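Local coordinates for protein poly(ADP-ribose) glycohydrolase (PDB 3SIG) that hydrolyses the ribose-ribose bonds of poly(ADP-ribose), releasing ADP-ribose, by means of a macrodomain-type catalytic fold, at residues 147-152 / 169-174. Residues are numbered along the deposited sequence; the frame is centred on the assembly and turned at random.
Sequences LIYSPG and RVAFLT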
ATOM      1  N   LEU A 147      -2.352  11.428  -2.501  1.00  9.65           N
ATOM      2  CA  LEU A 147      -2.709  10.061  -2.171  1.00  9.07           C
ATOM      3  C   LEU A 147      -3.821   9.609  -3.092  1.00  8.51           C
ATOM      4  O   LEU A 147      -4.761  10.340  -3.370  1.00 10.20           O
ATOM      5  CB  LEU A 147      -3.154   9.988  -0.674  1.00 10.36           C
ATOM      6  CG  LEU A 147      -3.594   8.639  -0.119  1.00 11.07           C
ATOM      7  CD1 LEU A 147      -3.251   8.604   1.385  1.00 11.65           C
ATOM      8  CD2 LEU A 147      -5.047   8.503  -0.299  1.00 12.04           C
ATOM      9  N   ILE A 148      -3.724   8.377  -3.563  1.00  7.73           N
ATOM     10  CA  ILE A 148      -4.835   7.761  -4.277  1.00  8.00           C
ATOM     11  C   ILE A 148      -5.514   6.768  -3.356  1.00  7.32           C
ATOM     12  O   ILE A 148      -4.869   5.873  -2.775  1.00  7.56           O
ATOM     13  CB  ILE A 148      -4.373   7.049  -5.552  1.00  7.85           C
ATOM     14  CG1 ILE A 148      -3.718   8.019  -6.555  1.00  8.55           C
ATOM     15  CG2 ILE A 148      -5.534   6.355  -6.229  1.00  8.62           C
ATOM     16  CD1 ILE A 148      -2.956   7.352  -7.679  1.00  8.77           C
ATOM     17  N   TYR A 149      -6.826   6.925  -3.248  1.00  8.14           N
ATOM     18  CA  TYR A 149      -7.658   6.032  -2.472  1.00  7.90           C
ATOM     19  C   TYR A 149      -8.416   5.138  -3.449  1.00  6.52           C
ATOM     20  O   TYR A 149      -9.155   5.632  -4.321  1.00  7.89           O
ATOM     21  CB  TYR A 149      -8.648   6.812  -1.589  1.00  9.39           C
ATOM     22  CG  TYR A 149      -9.617   5.893  -0.857  1.00  9.30           C
ATOM     23  CD1 TYR A 149      -9.190   5.087   0.182  1.00  9.37           C
ATOM     24  CD2 TYR A 149     -10.906   5.830  -1.261  1.00 10.92           C
ATOM     25  CE1 TYR A 149     -10.073   4.230   0.841  1.00 10.14           C
ATOM     26  CE2 TYR A 149     -11.802   4.979  -0.626  1.00 11.88           C
ATOM     27  CZ  TYR A 149     -11.352   4.181   0.410  1.00 11.12           C
ATOM     28  OH  TYR A 149     -12.250   3.320   1.037  1.00 13.90           O
ATOM     29  N   SER A 150      -8.251   3.836  -3.272  1.00  7.06           N
ATOM     30  CA  SER A 150      -8.856   2.812  -4.156  1.00  7.46           C
ATOM     31  C   SER A 150      -9.743   1.878  -3.337  1.00  7.58           C
ATOM     32  O   SER A 150      -9.252   0.995  -2.662  1.00  8.08           O
ATOM     33  CB  SER A 150      -7.753   2.000  -4.841  1.00  7.32           C
ATOM     34  OG  SER A 150      -6.820   2.824  -5.522  1.00  7.96           O
ATOM     35  N   PRO A 151     -11.062   2.071  -3.397  1.00  8.40           N
ATOM     36  CA  PRO A 151     -11.974   1.276  -2.552  1.00  9.30           C
ATOM     37  C   PRO A 151     -12.302  -0.065  -3.167  1.00  9.45           C
ATOM     38  O   PRO A 151     -12.452  -0.178  -4.392  1.00 11.29           O
ATOM     39  CB  PRO A 151     -13.246   2.121  -2.500  1.00  9.88           C
ATOM     40  CG  PRO A 151     -13.265   2.841  -3.829  1.00  9.33           C
ATOM     41  CD  PRO A 151     -11.775   3.111  -4.152  1.00  8.82           C
ATOM     42  N   GLY A 152     -12.435  -1.102  -2.355  1.00  9.19           N
ATOM     43  CA  GLY A 152     -13.014  -2.338  -2.844  1.00  9.69           C
ATOM     44  C   GLY A 152     -12.264  -3.004  -3.980  1.00  9.24           C
ATOM     45  O   GLY A 152     -12.857  -3.630  -4.845  1.00  9.65           O
ATOM     46  N   ARG A 169     -11.899  -8.392  -1.171  1.00  9.81           N
ATOM     47  CA  ARG A 169     -11.716  -6.993  -1.468  1.00 10.41           C
ATOM     48  C   ARG A 169     -11.107  -6.213  -0.325  1.00 10.61           C
ATOM     49  O   ARG A 169     -11.474  -6.415   0.826  1.00 11.37           O
ATOM     50  CB  ARG A 169     -13.037  -6.350  -1.854  1.00 10.58           C
ATOM     51  CG  ARG A 169     -13.578  -6.855  -3.199  1.00 13.78           C
ATOM     52  CD  ARG A 169     -14.765  -6.025  -3.729  1.00 17.38           C
ATOM     53  NE  ARG A 169     -15.938  -6.330  -2.938  1.00 20.34           N
ATOM     54  CZ  ARG A 169     -17.126  -5.754  -3.120  1.00 25.13           C
ATOM     55  NH1 ARG A 169     -17.283  -4.833  -4.058  1.00 21.31           N
ATOM     56  NH2 ARG A 169     -18.159  -6.096  -2.355  1.00 31.20           N
ATOM     57  N   VAL A 170     -10.172  -5.330  -0.657  1.00  9.45           N
ATOM     58  CA  VAL A 170      -9.574  -4.392   0.299  1.00  9.27           C
ATOM     59  C   VAL A 170      -9.526  -3.030  -0.309  1.00  9.57           C
ATOM     60  O   VAL A 170      -9.524  -2.889  -1.545  1.00 12.55           O
ATOM     61  CB  VAL A 170      -8.138  -4.813   0.668  1.00 11.15           C
ATOM     62  CG1 VAL A 170      -8.099  -6.278   1.133  1.00 13.47           C
ATOM     63  CG2 VAL A 170      -7.185  -4.665  -0.499  1.00 12.39           C
ATOM     64  N   ALA A 171      -9.389  -2.009   0.515  1.00  7.77           N
ATOM     65  CA  ALA A 171      -9.070  -0.672   0.024  1.00  8.21           C
ATOM     66  C   ALA A 171      -7.564  -0.509   0.030  1.00  6.92           C
ATOM     67  O   ALA A 171      -6.857  -0.995   0.932  1.00  8.77           O
ATOM     68  CB  ALA A 171      -9.709   0.384   0.878  1.00  8.77           C
ATOM     69  N   PHE A 172      -7.061   0.218  -0.959  1.00  6.93           N
ATOM     70  CA  PHE A 172      -5.653   0.611  -0.983  1.00  6.09           C
ATOM     71  C   PHE A 172      -5.490   2.100  -0.801  1.00  6.19           C
ATOM     72  O   PHE A 172      -6.323   2.906  -1.281  1.00  7.29           O
ATOM     73  CB  PHE A 172      -4.945   0.153  -2.257  1.00  7.20           C
ATOM     74  CG  PHE A 172      -4.702  -1.338  -2.320  1.00  7.10           C
ATOM     75  CD1 PHE A 172      -3.699  -1.932  -1.576  1.00  7.71           C
ATOM     76  CD2 PHE A 172      -5.518  -2.161  -3.082  1.00  9.33           C
ATOM     77  CE1 PHE A 172      -3.495  -3.304  -1.620  1.00  8.51           C
ATOM     78  CE2 PHE A 172      -5.298  -3.545  -3.153  1.00 10.85           C
ATOM     79  CZ  PHE A 172      -4.289  -4.103  -2.414  1.00  9.40           C
ATOM     80  N   LEU A 173      -4.394   2.447  -0.132  1.00  6.80           N
ATOM     81  CA  LEU A 173      -3.944   3.818   0.047  1.00  6.46           C
ATOM     82  C   LEU A 173      -2.594   3.897  -0.621  1.00  6.19           C
ATOM     83  O   LEU A 173      -1.659   3.226  -0.171  1.00  7.23           O
ATOM     84  CB  LEU A 173      -3.808   4.126   1.538  1.00  8.07           C
ATOM     85  CG  LEU A 173      -5.036   3.778   2.399  1.00 13.43           C
ATOM     86  CD1 LEU A 173      -4.737   3.590   3.851  1.00 14.84           C
ATOM     87  CD2 LEU A 173      -6.046   4.837   2.227  1.00 22.39           C
ATOM     88  N   THR A 174      -2.499   4.723  -1.672  1.00  6.89           N
ATOM     89  CA  THR A 174      -1.294   4.812  -2.487  1.00  7.43           C
ATOM     90  C   THR A 174      -0.626   6.143  -2.233  1.00  7.50           C
ATOM     91  O   THR A 174      -1.152   7.193  -2.609  1.00  8.25           O
ATOM     92  CB  THR A 174      -1.666   4.594  -3.979  1.00  6.70           C
ATOM     93  OG1 THR A 174      -1.987   3.214  -4.142  1.00  7.74           O
ATOM     94  CG2 THR A 174      -0.583   4.916  -4.965  1.00  8.93           C
TER
HETATM   95  O   HOH W   1      -4.656   3.186  -3.896  1.00  8.24           O
HETATM   96  O   HOH W   2     -15.385  -3.234  -5.710  1.00 18.07           O
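I148 and S150 pair with T174 and F172 through four backbone hydrogen bonds, two to each hydrogen-bonded pair, joining antiparallel strands whose axes come within 4.6 Å at 176°. Between them lies the non-hydrogen-bonded pair Y149 and L173, on the face packed against helix 189-209. With CG anti to the backbone N (chi1 175°), the Y149 ring lays one face by P151 N and brings its CD1-CE1 side toward the partner strand: CD1 meets L173 CD2 edge-on at 3.8 Å, CE1 sits 3.9 Å from A171 CB, and H210 stacks on the ring. An alanine in place of Y149 would probably leave L173 CD2 and A171 CB without their aromatic neighbour and H210 without its stacking partner. The face of I148, S150, F172 and T174, beside helix 121-125, mixes apolar groups with two hydroxyls; the side chain of T174 is about 9 Å from bound ADP-ribose. There a water donates to I148 O (2.9 Å) and bonds S150 OG and T174 OG1, both at 2.7 Å. S124 OG also bonds S150 OG, and N93 ND2 bonds T174 OG1. Toward the hairpin's turn a second water bridges G152 O and R169 NH1. One macrodomain hairpin thus meets through carbon contacts around Y149, while the hydroxyls opposite are satisfied by one water, S124 and N93.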